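PDB 6OZE: endonuclease V from Homo sapiens, which cleaves RNA near inosine, the product of adenosine deamination, as a metal-ion-dependent endoribonuclease. Local coordinates for residues R11-L16 with R126-A131; V45-G50 with A89-P94; V69-S74 with R104-G109; A159-K164 with P198-V203. The protein carries 4 engineered substitutions. One frame throughout, in Å; residues are numbered along the deposited sequence. Where two conformers were deposited one is given.

Contact 1. Residues R11-L16 with R126-A131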
loop_
_atom_site.group_PDB
_atom_site.type_symbol
_atom_site.label_atom_id
_atom_site.label_comp_id
_atom_site.label_asym_id
_atom_site.label_seq_id
_atom_site.Cartn_x
_atom_site.Cartn_y
_atom_site.Cartn_z
ATOM N N ARG A 11 -2.521 19.896 8.560
ATOM C CA ARG A 11 -3.081 20.761 7.533
ATOM C C ARG A 11 -2.696 20.275 6.138
ATOM O O ARG A 11 -3.494 20.366 5.196
ATOM C CB ARG A 11 -2.602 22.192 7.771
ATOM C CG ARG A 11 -3.500 23.221 7.162
ATOM C CD ARG A 11 -2.729 24.097 6.219
ATOM N NE ARG A 11 -2.333 25.349 6.841
ATOM C CZ ARG A 11 -1.938 26.415 6.159
ATOM N NH1 ARG A 11 -1.889 26.373 4.835
ATOM N NH2 ARG A 11 -1.597 27.520 6.800
ATOM N N GLU A 12 -1.478 19.753 5.981
ATOM C CA GLU A 12 -1.065 19.237 4.682
ATOM C C GLU A 12 -1.800 17.941 4.341
ATOM O O GLU A 12 -2.150 17.706 3.178
ATOM C CB GLU A 12 0.458 19.048 4.667
ATOM C CG GLU A 12 1.038 18.424 3.400
ATOM C CD GLU A 12 0.939 19.318 2.169
ATOM O OE1 GLU A 12 0.314 20.396 2.248
ATOM O OE2 GLU A 12 1.485 18.919 1.113
ATOM N N GLN A 13 -2.044 17.082 5.337
ATOM C CA GLN A 13 -2.877 15.913 5.081
ATOM C C GLN A 13 -4.257 16.334 4.603
ATOM O O GLN A 13 -4.783 15.773 3.638
ATOM C CB GLN A 13 -3.003 15.067 6.345
ATOM C CG GLN A 13 -1.753 14.287 6.668
ATOM C CD GLN A 13 -1.911 13.468 7.934
ATOM O OE1 GLN A 13 -2.547 13.907 8.889
ATOM N NE2 GLN A 13 -1.323 12.276 7.948
ATOM N N ALA A 14 -4.843 17.349 5.246
ATOM C CA ALA A 14 -6.161 17.828 4.837
ATOM C C ALA A 14 -6.121 18.402 3.428
ATOM O O ALA A 14 -7.025 18.153 2.622
ATOM C CB ALA A 14 -6.684 18.867 5.833
ATOM N N ARG A 15 -5.066 19.160 3.104
ATOM C CA ARG A 15 -4.949 19.722 1.760
ATOM C C ARG A 15 -4.931 18.622 0.716
ATOM O O ARG A 15 -5.618 18.704 -0.310
ATOM C CB ARG A 15 -3.659 20.545 1.647
ATOM C CG ARG A 15 -3.466 21.200 0.268
ATOM C CD ARG A 15 -2.175 22.037 0.190
ATOM N NE ARG A 15 -0.978 21.205 -0.011
ATOM C CZ ARG A 15 -0.355 21.058 -1.182
ATOM N NH1 ARG A 15 -0.821 21.659 -2.270
ATOM N NH2 ARG A 15 0.751 20.327 -1.265
ATOM N N LEU A 16 -4.122 17.599 0.951
ATOM C CA LEU A 16 -3.944 16.549 -0.040
ATOM C C LEU A 16 -5.138 15.602 -0.082
ATOM O O LEU A 16 -5.504 15.117 -1.159
ATOM C CB LEU A 16 -2.656 15.780 0.248
ATOM C CG LEU A 16 -1.383 16.626 0.135
ATOM C CD1 LEU A 16 -0.184 15.743 0.423
ATOM C CD2 LEU A 16 -1.283 17.235 -1.246
ATOM N N ARG A 126 -6.574 9.472 9.973
ATOM C CA ARG A 126 -7.130 10.694 9.409
ATOM C C ARG A 126 -7.727 10.470 8.024
ATOM O O ARG A 126 -7.923 11.433 7.275
ATOM C CB ARG A 126 -6.056 11.785 9.379
ATOM C CG ARG A 126 -6.580 13.214 9.424
ATOM C CD ARG A 126 -5.493 14.187 9.869
ATOM N NE ARG A 126 -5.355 14.215 11.322
ATOM C CZ ARG A 126 -4.505 13.467 12.020
ATOM N NH1 ARG A 126 -3.693 12.619 11.404
ATOM N NH2 ARG A 126 -4.469 13.572 13.343
ATOM N N GLY A 127 -8.037 9.221 7.673
ATOM C CA GLY A 127 -8.484 8.935 6.324
ATOM C C GLY A 127 -7.454 9.224 5.256
ATOM O O GLY A 127 -7.818 9.413 4.091
ATOM N N PHE A 128 -6.165 9.236 5.612
ATOM C CA PHE A 128 -5.133 9.634 4.648
ATOM C C PHE A 128 -3.788 8.978 4.975
ATOM O O PHE A 128 -2.814 9.614 5.404
ATOM C CB PHE A 128 -5.010 11.157 4.564
ATOM C CG PHE A 128 -4.331 11.628 3.314
ATOM C CD1 PHE A 128 -4.930 11.422 2.077
ATOM C CD2 PHE A 128 -3.102 12.263 3.366
ATOM C CE1 PHE A 128 -4.308 11.835 0.910
ATOM C CE2 PHE A 128 -2.481 12.675 2.200
ATOM C CZ PHE A 128 -3.090 12.474 0.977
ATOM N N GLY A 129 -3.694 7.675 4.725
ATOM C CA GLY A 129 -2.476 6.939 4.974
ATOM C C GLY A 129 -1.503 6.998 3.804
ATOM O O GLY A 129 -1.734 7.656 2.789
ATOM N N VAL A 130 -0.409 6.247 3.957
ATOM C CA VAL A 130 0.695 6.276 2.996
ATOM C C VAL A 130 0.216 6.015 1.573
ATOM O O VAL A 130 0.687 6.643 0.618
ATOM C CB VAL A 130 1.816 5.311 3.430
ATOM C CG1 VAL A 130 1.267 3.890 3.584
ATOM C CG2 VAL A 130 2.986 5.345 2.448
ATOM N N ALA A 131 -0.704 5.064 1.395
ATOM C CA ALA A 131 -1.130 4.735 0.039
ATOM C C ALA A 131 -1.881 5.898 -0.607
ATOM O O ALA A 131 -1.751 6.131 -1.815
ATOM C CB ALA A 131 -1.989 3.462 0.051
HETATM O O HOH W 1 -0.550 11.011 5.435
#

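Contact 2. Residues V45-G50 with A89-P94. Unlike the reference sequence in segment 45-50: Ala49 (reference Lys).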
loop_
_atom_site.group_PDB
_atom_site.type_symbol
_atom_site.label_atom_id
_atom_site.label_comp_id
_atom_site.label_asym_id
_atom_site.label_seq_id
_atom_site.Cartn_x
_atom_site.Cartn_y
_atom_site.Cartn_z
ATOM N N VAL A 45 8.985 0.266 2.245
ATOM C CA VAL A 45 10.040 0.831 3.075
ATOM C C VAL A 45 10.236 -0.098 4.258
ATOM O O VAL A 45 9.266 -0.464 4.932
ATOM C CB VAL A 45 9.707 2.255 3.560
ATOM C CG1 VAL A 45 10.836 2.783 4.462
ATOM C CG2 VAL A 45 9.518 3.161 2.376
ATOM N N SER A 46 11.488 -0.471 4.518
ATOM C CA SER A 46 11.821 -1.375 5.607
ATOM C C SER A 46 12.966 -0.793 6.405
ATOM O O SER A 46 14.002 -0.456 5.832
ATOM C CB SER A 46 12.266 -2.735 5.064
ATOM O OG SER A 46 11.158 -3.407 4.471
ATOM N N PHE A 47 12.802 -0.718 7.721
ATOM C CA PHE A 47 13.861 -0.218 8.582
ATOM C C PHE A 47 14.939 -1.265 8.799
ATOM O O PHE A 47 14.676 -2.473 8.836
ATOM C CB PHE A 47 13.303 0.204 9.936
ATOM C CG PHE A 47 12.408 1.383 9.859
ATOM C CD1 PHE A 47 11.056 1.226 9.612
ATOM C CD2 PHE A 47 12.921 2.657 10.005
ATOM C CE1 PHE A 47 10.224 2.316 9.528
ATOM C CE2 PHE A 47 12.097 3.747 9.926
ATOM C CZ PHE A 47 10.741 3.577 9.686
ATOM N N VAL A 48 16.171 -0.782 8.932
ATOM C CA VAL A 48 17.268 -1.622 9.383
ATOM C C VAL A 48 17.011 -2.042 10.821
ATOM O O VAL A 48 16.759 -1.196 11.692
ATOM C CB VAL A 48 18.594 -0.859 9.256
ATOM C CG1 VAL A 48 19.742 -1.665 9.842
ATOM C CG2 VAL A 48 18.834 -0.535 7.795
ATOM N N ALA A 49 17.080 -3.351 11.074
ATOM C CA ALA A 49 16.833 -3.890 12.409
ATOM C C ALA A 49 17.669 -3.161 13.450
ATOM O O ALA A 49 18.862 -2.917 13.252
ATOM C CB ALA A 49 17.163 -5.384 12.432
ATOM N N GLY A 50 17.028 -2.802 14.559
ATOM C CA GLY A 50 17.704 -2.015 15.570
ATOM C C GLY A 50 17.901 -0.568 15.197
ATOM O O GLY A 50 18.784 0.094 15.753
ATOM N N ALA A 89 3.419 8.588 6.763
ATOM C CA ALA A 89 3.634 8.911 5.357
ATOM C C ALA A 89 4.642 10.041 5.183
ATOM O O ALA A 89 5.360 10.078 4.177
ATOM C CB ALA A 89 2.311 9.249 4.667
ATOM N N PHE A 90 4.733 10.962 6.151
ATOM C CA PHE A 90 5.701 12.042 6.038
ATOM C C PHE A 90 7.133 11.538 6.113
ATOM O O PHE A 90 8.044 12.222 5.635
ATOM C CB PHE A 90 5.430 13.122 7.086
ATOM C CG PHE A 90 4.199 13.925 6.798
ATOM C CD1 PHE A 90 4.261 15.044 5.980
ATOM C CD2 PHE A 90 2.975 13.547 7.315
ATOM C CE1 PHE A 90 3.119 15.774 5.702
ATOM C CE2 PHE A 90 1.824 14.272 7.031
ATOM C CZ PHE A 90 1.896 15.387 6.229
ATOM N N ARG A 91 7.354 10.364 6.693
ATOM C CA ARG A 91 8.691 9.785 6.720
ATOM C C ARG A 91 9.028 9.038 5.440
ATOM O O ARG A 91 10.183 9.071 5.001
ATOM C CB ARG A 91 8.823 8.822 7.903
ATOM C CG ARG A 91 8.164 9.326 9.174
ATOM C CD ARG A 91 9.069 9.154 10.362
ATOM N NE ARG A 91 9.463 7.771 10.586
ATOM C CZ ARG A 91 10.617 7.414 11.141
ATOM N NH1 ARG A 91 11.498 8.332 11.507
ATOM N NH2 ARG A 91 10.893 6.136 11.322
ATOM N N GLU A 92 8.046 8.380 4.826
ATOM C CA GLU A 92 8.265 7.407 3.757
ATOM C C GLU A 92 7.989 7.943 2.361
ATOM O O GLU A 92 8.730 7.625 1.421
ATOM C CB GLU A 92 7.373 6.181 3.975
ATOM C CG GLU A 92 7.713 5.359 5.198
ATOM C CD GLU A 92 6.892 4.085 5.269
ATOM O OE1 GLU A 92 6.139 3.814 4.310
ATOM O OE2 GLU A 92 7.004 3.354 6.274
ATOM N N VAL A 93 6.921 8.729 2.193
ATOM C CA VAL A 93 6.535 9.176 0.848
ATOM C C VAL A 93 7.641 9.898 0.095
ATOM O O VAL A 93 7.784 9.660 -1.120
ATOM C CB VAL A 93 5.201 9.936 0.894
ATOM C CG1 VAL A 93 4.953 10.641 -0.428
ATOM C CG2 VAL A 93 4.050 8.987 1.185
ATOM N N PRO A 94 8.454 10.785 0.707
ATOM C CA PRO A 94 9.498 11.457 -0.082
ATOM C C PRO A 94 10.372 10.492 -0.862
ATOM O O PRO A 94 10.711 10.752 -2.024
ATOM C CB PRO A 94 10.304 12.214 0.976
ATOM C CG PRO A 94 9.327 12.482 2.051
ATOM C CD PRO A 94 8.455 11.266 2.103
HETATM O O HOH W 2 6.926 0.512 5.983
#

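Contact 3. Residues V69-S74 with R104-G109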
loop_
_atom_site.group_PDB
_atom_site.type_symbol
_atom_site.label_atom_id
_atom_site.label_comp_id
_atom_site.label_asym_id
_atom_site.label_seq_id
_atom_site.Cartn_x
_atom_site.Cartn_y
_atom_site.Cartn_z
ATOM N N VAL A 69 8.795 -9.863 -12.545
ATOM C CA VAL A 69 9.445 -8.581 -12.288
ATOM C C VAL A 69 10.075 -8.064 -13.575
ATOM O O VAL A 69 10.884 -8.752 -14.209
ATOM C CB VAL A 69 10.482 -8.701 -11.159
ATOM C CG1 VAL A 69 11.229 -7.378 -10.977
ATOM C CG2 VAL A 69 9.806 -9.084 -9.845
ATOM N N VAL A 70 9.714 -6.836 -13.957
ATOM C CA VAL A 70 10.323 -6.167 -15.104
ATOM C C VAL A 70 11.172 -4.964 -14.713
ATOM O O VAL A 70 11.949 -4.476 -15.549
ATOM C CB VAL A 70 9.277 -5.785 -16.176
ATOM C CG1 VAL A 70 8.610 -7.034 -16.737
ATOM C CG2 VAL A 70 8.216 -4.879 -15.587
ATOM N N TYR A 71 11.066 -4.488 -13.478
ATOM C CA TYR A 71 11.883 -3.375 -13.007
ATOM C C TYR A 71 12.015 -3.491 -11.502
ATOM O O TYR A 71 11.045 -3.828 -10.818
ATOM C CB TYR A 71 11.224 -2.027 -13.329
ATOM C CG TYR A 71 12.002 -0.824 -12.829
ATOM C CD1 TYR A 71 13.015 -0.283 -13.586
ATOM C CD2 TYR A 71 11.709 -0.241 -11.601
ATOM C CE1 TYR A 71 13.729 0.814 -13.148
ATOM C CE2 TYR A 71 12.433 0.871 -11.148
ATOM C CZ TYR A 71 13.437 1.378 -11.929
ATOM O OH TYR A 71 14.165 2.481 -11.507
ATOM N N GLU A 72 13.203 -3.199 -10.983
ATOM C CA GLU A 72 13.367 -3.139 -9.540
ATOM C C GLU A 72 14.433 -2.116 -9.193
ATOM O O GLU A 72 15.462 -2.022 -9.870
ATOM C CB GLU A 72 13.739 -4.505 -8.947
ATOM C CG GLU A 72 14.985 -5.131 -9.527
ATOM C CD GLU A 72 15.220 -6.538 -9.005
ATOM O OE1 GLU A 72 14.233 -7.287 -8.839
ATOM O OE2 GLU A 72 16.389 -6.889 -8.754
ATOM N N GLU A 73 14.171 -1.336 -8.144
ATOM C CA GLU A 73 15.166 -0.396 -7.650
ATOM C C GLU A 73 15.024 -0.289 -6.142
ATOM O O GLU A 73 13.910 -0.147 -5.632
ATOM C CB GLU A 73 15.005 0.974 -8.310
ATOM C CG GLU A 73 16.055 2.016 -7.857
ATOM C CD GLU A 73 17.480 1.691 -8.296
ATOM O OE1 GLU A 73 17.666 0.924 -9.264
ATOM O OE2 GLU A 73 18.424 2.230 -7.677
ATOM N N SER A 74 16.155 -0.357 -5.433
ATOM C CA SER A 74 16.175 -0.239 -3.980
ATOM C C SER A 74 17.238 0.778 -3.610
ATOM O O SER A 74 18.289 0.840 -4.255
ATOM C CB SER A 74 16.566 -1.558 -3.323
ATOM O OG SER A 74 15.579 -2.557 -3.571
ATOM N N ARG A 104 9.994 7.227 -13.997
ATOM C CA ARG A 104 9.243 7.972 -15.007
ATOM C C ARG A 104 10.165 8.644 -16.016
ATOM O O ARG A 104 9.810 8.774 -17.193
ATOM C CB ARG A 104 8.340 9.012 -14.332
ATOM C CG ARG A 104 7.123 9.425 -15.160
ATOM C CD ARG A 104 6.417 10.663 -14.594
ATOM N NE ARG A 104 5.924 10.484 -13.227
ATOM C CZ ARG A 104 4.686 10.110 -12.911
ATOM N NH1 ARG A 104 3.796 9.863 -13.863
ATOM N NH2 ARG A 104 4.333 9.981 -11.638
ATOM N N GLU A 105 11.354 9.063 -15.581
ATOM C CA GLU A 105 12.308 9.714 -16.470
ATOM C C GLU A 105 13.268 8.724 -17.117
ATOM O O GLU A 105 13.678 8.922 -18.268
ATOM C CB GLU A 105 13.088 10.779 -15.697
ATOM C CG GLU A 105 12.211 11.895 -15.156
ATOM C CD GLU A 105 12.956 12.833 -14.226
ATOM O OE1 GLU A 105 14.155 12.595 -13.964
ATOM O OE2 GLU A 105 12.337 13.809 -13.752
ATOM N N LYS A 106 13.638 7.663 -16.401
ATOM C CA LYS A 106 14.605 6.700 -16.915
ATOM C C LYS A 106 13.965 5.727 -17.902
ATOM O O LYS A 106 14.517 5.464 -18.976
ATOM C CB LYS A 106 15.255 5.950 -15.747
ATOM C CG LYS A 106 16.136 4.774 -16.138
ATOM C CD LYS A 106 16.800 4.149 -14.913
ATOM C CE LYS A 106 15.773 3.744 -13.866
ATOM N NZ LYS A 106 16.366 2.969 -12.725
ATOM N N GLU A 107 12.797 5.186 -17.561
ATOM C CA GLU A 107 12.128 4.175 -18.381
ATOM C C GLU A 107 10.619 4.364 -18.307
ATOM O O GLU A 107 9.897 3.563 -17.692
ATOM C CB GLU A 107 12.538 2.766 -17.956
ATOM C CG GLU A 107 12.203 1.739 -19.008
ATOM C CD GLU A 107 12.469 2.264 -20.404
ATOM O OE1 GLU A 107 13.649 2.517 -20.726
ATOM O OE2 GLU A 107 11.497 2.449 -21.168
ATOM N N PRO A 108 10.102 5.418 -18.950
ATOM C CA PRO A 108 8.654 5.678 -18.892
ATOM C C PRO A 108 7.811 4.548 -19.447
ATOM O O PRO A 108 6.657 4.387 -19.032
ATOM C CB PRO A 108 8.491 6.968 -19.709
ATOM C CG PRO A 108 9.696 7.008 -20.602
ATOM C CD PRO A 108 10.808 6.396 -19.798
ATOM N N GLY A 109 8.351 3.754 -20.369
ATOM C CA GLY A 109 7.608 2.617 -20.873
ATOM C C GLY A 109 7.379 1.517 -19.858
ATOM O O GLY A 109 6.603 0.599 -20.138
#

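Contact 4. Residues A159-K164 with P198-V203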
loop_
_atom_site.group_PDB
_atom_site.type_symbol
_atom_site.label_atom_id
_atom_site.label_comp_id
_atom_site.label_asym_id
_atom_site.label_seq_id
_atom_site.Cartn_x
_atom_site.Cartn_y
_atom_site.Cartn_z
ATOM N N ALA A 159 -14.421 -9.800 18.927
ATOM C CA ALA A 159 -15.032 -11.098 18.666
ATOM C C ALA A 159 -15.706 -11.129 17.301
ATOM O O ALA A 159 -15.567 -12.107 16.556
ATOM C CB ALA A 159 -16.011 -11.459 19.778
ATOM N N LEU A 160 -16.432 -10.063 16.947
ATOM C CA LEU A 160 -17.050 -9.992 15.620
ATOM C C LEU A 160 -16.022 -10.165 14.507
ATOM O O LEU A 160 -16.217 -10.941 13.558
ATOM C CB LEU A 160 -17.790 -8.664 15.461
ATOM C CG LEU A 160 -18.277 -8.341 14.050
ATOM C CD1 LEU A 160 -19.424 -9.261 13.684
ATOM C CD2 LEU A 160 -18.703 -6.891 13.933
ATOM N N HIS A 161 -14.920 -9.425 14.592
ATOM C CA HIS A 161 -13.903 -9.506 13.562
ATOM C C HIS A 161 -13.361 -10.924 13.432
ATOM O O HIS A 161 -13.195 -11.430 12.319
ATOM C CB HIS A 161 -12.778 -8.524 13.892
ATOM C CG HIS A 161 -11.850 -8.291 12.746
ATOM N ND1 HIS A 161 -12.245 -7.648 11.594
ATOM C CD2 HIS A 161 -10.557 -8.646 12.558
ATOM C CE1 HIS A 161 -11.228 -7.601 10.749
ATOM N NE2 HIS A 161 -10.191 -8.198 11.311
ATOM N N LYS A 162 -13.112 -11.590 14.562
ATOM C CA LYS A 162 -12.573 -12.949 14.510
ATOM C C LYS A 162 -13.572 -13.951 13.926
ATOM O O LYS A 162 -13.178 -14.870 13.197
ATOM C CB LYS A 162 -12.083 -13.370 15.891
ATOM C CG LYS A 162 -10.873 -12.550 16.351
ATOM C CD LYS A 162 -10.475 -12.865 17.782
ATOM C CE LYS A 162 -9.209 -12.108 18.174
ATOM N NZ LYS A 162 -9.392 -10.630 18.116
ATOM N N GLU A 163 -14.863 -13.812 14.237
ATOM C CA GLU A 163 -15.837 -14.722 13.640
ATOM C C GLU A 163 -15.977 -14.487 12.141
ATOM O O GLU A 163 -16.145 -15.438 11.368
ATOM C CB GLU A 163 -17.176 -14.562 14.335
ATOM C CG GLU A 163 -17.168 -14.907 15.823
ATOM C CD GLU A 163 -16.854 -16.370 16.133
ATOM O OE1 GLU A 163 -16.948 -16.742 17.320
ATOM O OE2 GLU A 163 -16.513 -17.151 15.218
ATOM N N LYS A 164 -15.889 -13.229 11.701
ATOM C CA LYS A 164 -15.951 -12.980 10.266
ATOM C C LYS A 164 -14.748 -13.583 9.552
ATOM O O LYS A 164 -14.875 -14.066 8.419
ATOM C CB LYS A 164 -16.134 -11.486 9.990
ATOM C CG LYS A 164 -17.534 -11.004 10.376
ATOM C CD LYS A 164 -17.599 -9.495 10.522
ATOM C CE LYS A 164 -17.529 -8.802 9.176
ATOM N NZ LYS A 164 -17.420 -7.318 9.343
ATOM N N PRO A 198 -6.222 -12.573 7.116
ATOM C CA PRO A 198 -6.534 -11.792 5.917
ATOM C C PRO A 198 -5.572 -10.625 5.740
ATOM O O PRO A 198 -4.799 -10.257 6.635
ATOM C CB PRO A 198 -7.947 -11.271 6.194
ATOM C CG PRO A 198 -8.018 -11.178 7.680
ATOM C CD PRO A 198 -7.163 -12.303 8.220
ATOM N N LEU A 199 -5.618 -10.048 4.545
ATOM C CA LEU A 199 -5.029 -8.742 4.312
ATOM C C LEU A 199 -6.101 -7.681 4.490
ATOM O O LEU A 199 -7.294 -7.940 4.340
ATOM C CB LEU A 199 -4.514 -8.648 2.881
ATOM C CG LEU A 199 -3.673 -9.792 2.342
ATOM C CD1 LEU A 199 -3.404 -9.545 0.862
ATOM C CD2 LEU A 199 -2.372 -9.886 3.105
ATOM N N TYR A 200 -5.677 -6.469 4.817
ATOM C CA TYR A 200 -6.614 -5.366 5.005
ATOM C C TYR A 200 -6.389 -4.371 3.874
ATOM O O TYR A 200 -5.328 -3.726 3.791
ATOM C CB TYR A 200 -6.462 -4.747 6.393
ATOM C CG TYR A 200 -6.749 -5.768 7.453
ATOM C CD1 TYR A 200 -8.058 -6.035 7.846
ATOM C CD2 TYR A 200 -5.738 -6.538 8.007
ATOM C CE1 TYR A 200 -8.339 -6.991 8.790
ATOM C CE2 TYR A 200 -6.013 -7.500 8.954
ATOM C CZ TYR A 200 -7.320 -7.727 9.344
ATOM O OH TYR A 200 -7.606 -8.685 10.287
ATOM N N ILE A 201 -7.379 -4.258 2.997
ATOM C CA ILE A 201 -7.259 -3.518 1.747
ATOM C C ILE A 201 -8.047 -2.224 1.866
ATOM O O ILE A 201 -9.186 -2.228 2.340
ATOM C CB ILE A 201 -7.814 -4.351 0.576
ATOM C CG1 ILE A 201 -7.188 -5.757 0.555
ATOM C CG2 ILE A 201 -7.627 -3.591 -0.752
ATOM C CD1 ILE A 201 -5.686 -5.764 0.542
ATOM N N SER A 202 -7.452 -1.113 1.413
ATOM C CA SER A 202 -8.210 0.126 1.368
ATOM C C SER A 202 -7.778 0.938 0.158
ATOM O O SER A 202 -6.704 0.718 -0.412
ATOM C CB SER A 202 -8.087 0.911 2.672
ATOM O OG SER A 202 -6.724 1.264 2.905
ATOM N N VAL A 203 -8.667 1.840 -0.264
ATOM C CA VAL A 203 -8.373 2.693 -1.411
ATOM C C VAL A 203 -7.268 3.664 -1.041
ATOM O O VAL A 203 -7.327 4.322 0.002
ATOM C CB VAL A 203 -9.624 3.471 -1.832
ATOM C CG1 VAL A 203 -9.268 4.531 -2.867
ATOM C CG2 VAL A 203 -10.694 2.517 -2.369
#

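Contact 1. Residues R11-L16 with R126-A131
Phe128 swings its ring onto helix 3-17 because its CG stands opposite the backbone N (chi1 -161°), while Gln13, with CG anti to its own carbonyl carbon (chi1 -74°) and the chain extended beyond, runs past the ring toward Arg126. The Phe128 ring meets the helix backbone as much as its side chains: Gln13 O sits over one face, offset toward the rim, 3.9 Å from Phe128 CD2. Further along, Leu16 CB presses on the far end of the ring, 3.4 Å from Phe128 CZ, a tight fit. Gln13 CB adds a looser touch at 4.1 Å from Phe128 CD2.

The amide of Gln13 works in two directions. Its OE1 takes a weak hydrogen bond from Arg126 NH1 at 3.0 Å, bent to 126°, from an arginine that is poorly ordered. NE2 is held more firmly, by Gly86 O and by water 1 at 2.9 Å, and that water donates a hydrogen bond to Phe128 O at 2.7 Å. An alanine in place of Phe128 would probably strip Leu16 CB and the Gln13 carbonyl of their aromatic cover and open a gap beneath the helix.

Around this seam, Phe128 also meets the ring of His133, so helix 3-17 packs directly on helix 89-106 through Gln13 and Phe90, and reaches helix 130-138 by way of the Phe128 ring.

Contact 2. Residues V45-G50 with A89-P94
Val45 and Phe47, at the end of strand 39-47, face Glu92 and Arg91 of helix 89-106, joining a central strand of the RNase H-like sheet to the helix that packs beside it. Three kinds of contact make up the interface.

The first is van der Waals contact between the valine and the glutamate's methylenes and carboxylate. Val45 crosses the outstretched Glu92 chain at a slant, its CB 3.8 Å from Glu92 CD and its CG2 4.0 Å from Glu92 CG. Glu92 CG stands anti to the carbonyl carbon (chi1 -67°) and the chain runs straight on from there, which carries the carboxylate across the valine toward the strand.

The second runs through water. Water 2 sits 2.7 Å from Val45 O and 2.9 Å from Glu92 OE2, placed to bridge strand backbone and carboxylate. Other acceptors also lie near this water, so its two protons need not both go to this pair.

The third sets an arginine against an aromatic ring. Arg91 bends at chi2 and chi3, bringing its guanidinium to the far end of Phe47, with the two planes only 16° apart. Backbone carbonyls fix the group: NH1 bonds to Ala81 O and NH2 to Ser52 O. Leu79 touches both Phe47 and Arg91. The approach is very close and oblique: Arg91 NH2 lies 3.0 Å from Phe47 CE2 and equally 3.0 Å from Phe47 CZ.

Contact 3. Residues V69-S74 with R104-G109
Where edge strand 69-78 of the RNase H-like sheet passes the last turn of helix 89-106, Tyr71 reaches across to Lys106. The strand carries a classic beta bulge here, Val70 and Tyr71 both facing Val61 of strand 54-63.

One hydrogen bond dominates. Lys106 NZ donates to Tyr71 OH over a short 2.6 Å. The tyrosine has its CG opposite the backbone N (chi1 178°), so the ring reaches out from the strand toward the helix. The lysine chain is extended except for a bend at chi3 (55°), which turns the ammonium in to the hydroxyl. A positive charge this close would probably make the phenol somewhat more acidic.

A more distant charge probably adds some attraction: Glu73 OE1 lies 4.2 Å from Lys106 NZ, too far for a salt bridge, and the same carboxylate pairs through OE2 with Arg75 of its own strand.

Apolar contact is slight between the segments, but Tyr71 also leans on Gln102 and Leu103 of the helix. A phenylalanine in place of Tyr71 would keep the ring but would probably leave the Lys106 ammonium without its acceptor and free to turn into solvent. The methylene next to the charge follows the nitrogen in, Lys106 CE standing 3.1 Å from Tyr71 OH, while NZ itself arrives at the edge of the tyrosine ring and in its plane.

Contact 4. Residues A159-K164 with P198-V203
A buried hydrogen bond between His161 and Tyr200 links helix 159-167 with strand 199-205, an inner strand of the mixed RNase H-like sheet. Along the helix, Ala159 begins the segment with its carbonyl O taking the amide of Glu163, N to O 3.0 Å. Leu160 does the same for Lys164, whose N is 3.0 Å from Leu160 O. Both are the regular i to i+4 bonds of an alpha-helix, and His161 lies within the turn they span.

His161 carries the contact. Its CG lies trans to the backbone N (chi1 -166°), sending the imidazole away from the helix and straight at the tyrosine, which approaches from the opposite direction. NE2 and Tyr200 OH are 2.8 Å apart in a nearly linear bond (173°), each group lying near the plane of the other's ring. Either atom could be the donor. The two rings therefore meet edge to edge and do not stack: their planes are 25° apart and their centroids 5.5 Å.

Next in sequence, Lys162 turns its ammonium back to Asn157, while Glu163 pairs with Arg166 one turn on. Leu177 of strand 174-178 touches both His161 and Tyr200, and the ring of Phe175 meets the imidazole steeply. Beside the hydrogen bond the ring edges touch, with Tyr200 CE1, 3.5 Å from His161 CE1, lying in the plane of the imidazole.

Contacts 2, 3 and 4 all reach the same eight-stranded sheet. Contacts 2 and 3 share helix 89-106, at its start and its end, with centres 21 Å apart. Contact 1 touches contact 2 directly: Gln13 CG packs 3.6 Å from Phe90 CE2, and Val130 CG2 lies 4.0 Å from Val93 CG2, so helices 3-17, 89-106 and 130-138 meet there. Contact 4 touches none of the others; its nearest atoms come within about 5 Å of contact 1, and its centre lies 33 Å from that of contact 3, across the chain's centre. The His161 side chain is about 13 Å from a bound sodium ion. One sodium site uses Arg166, Leu168 and Gln169, the other Leu37, Gln38 and Phe64.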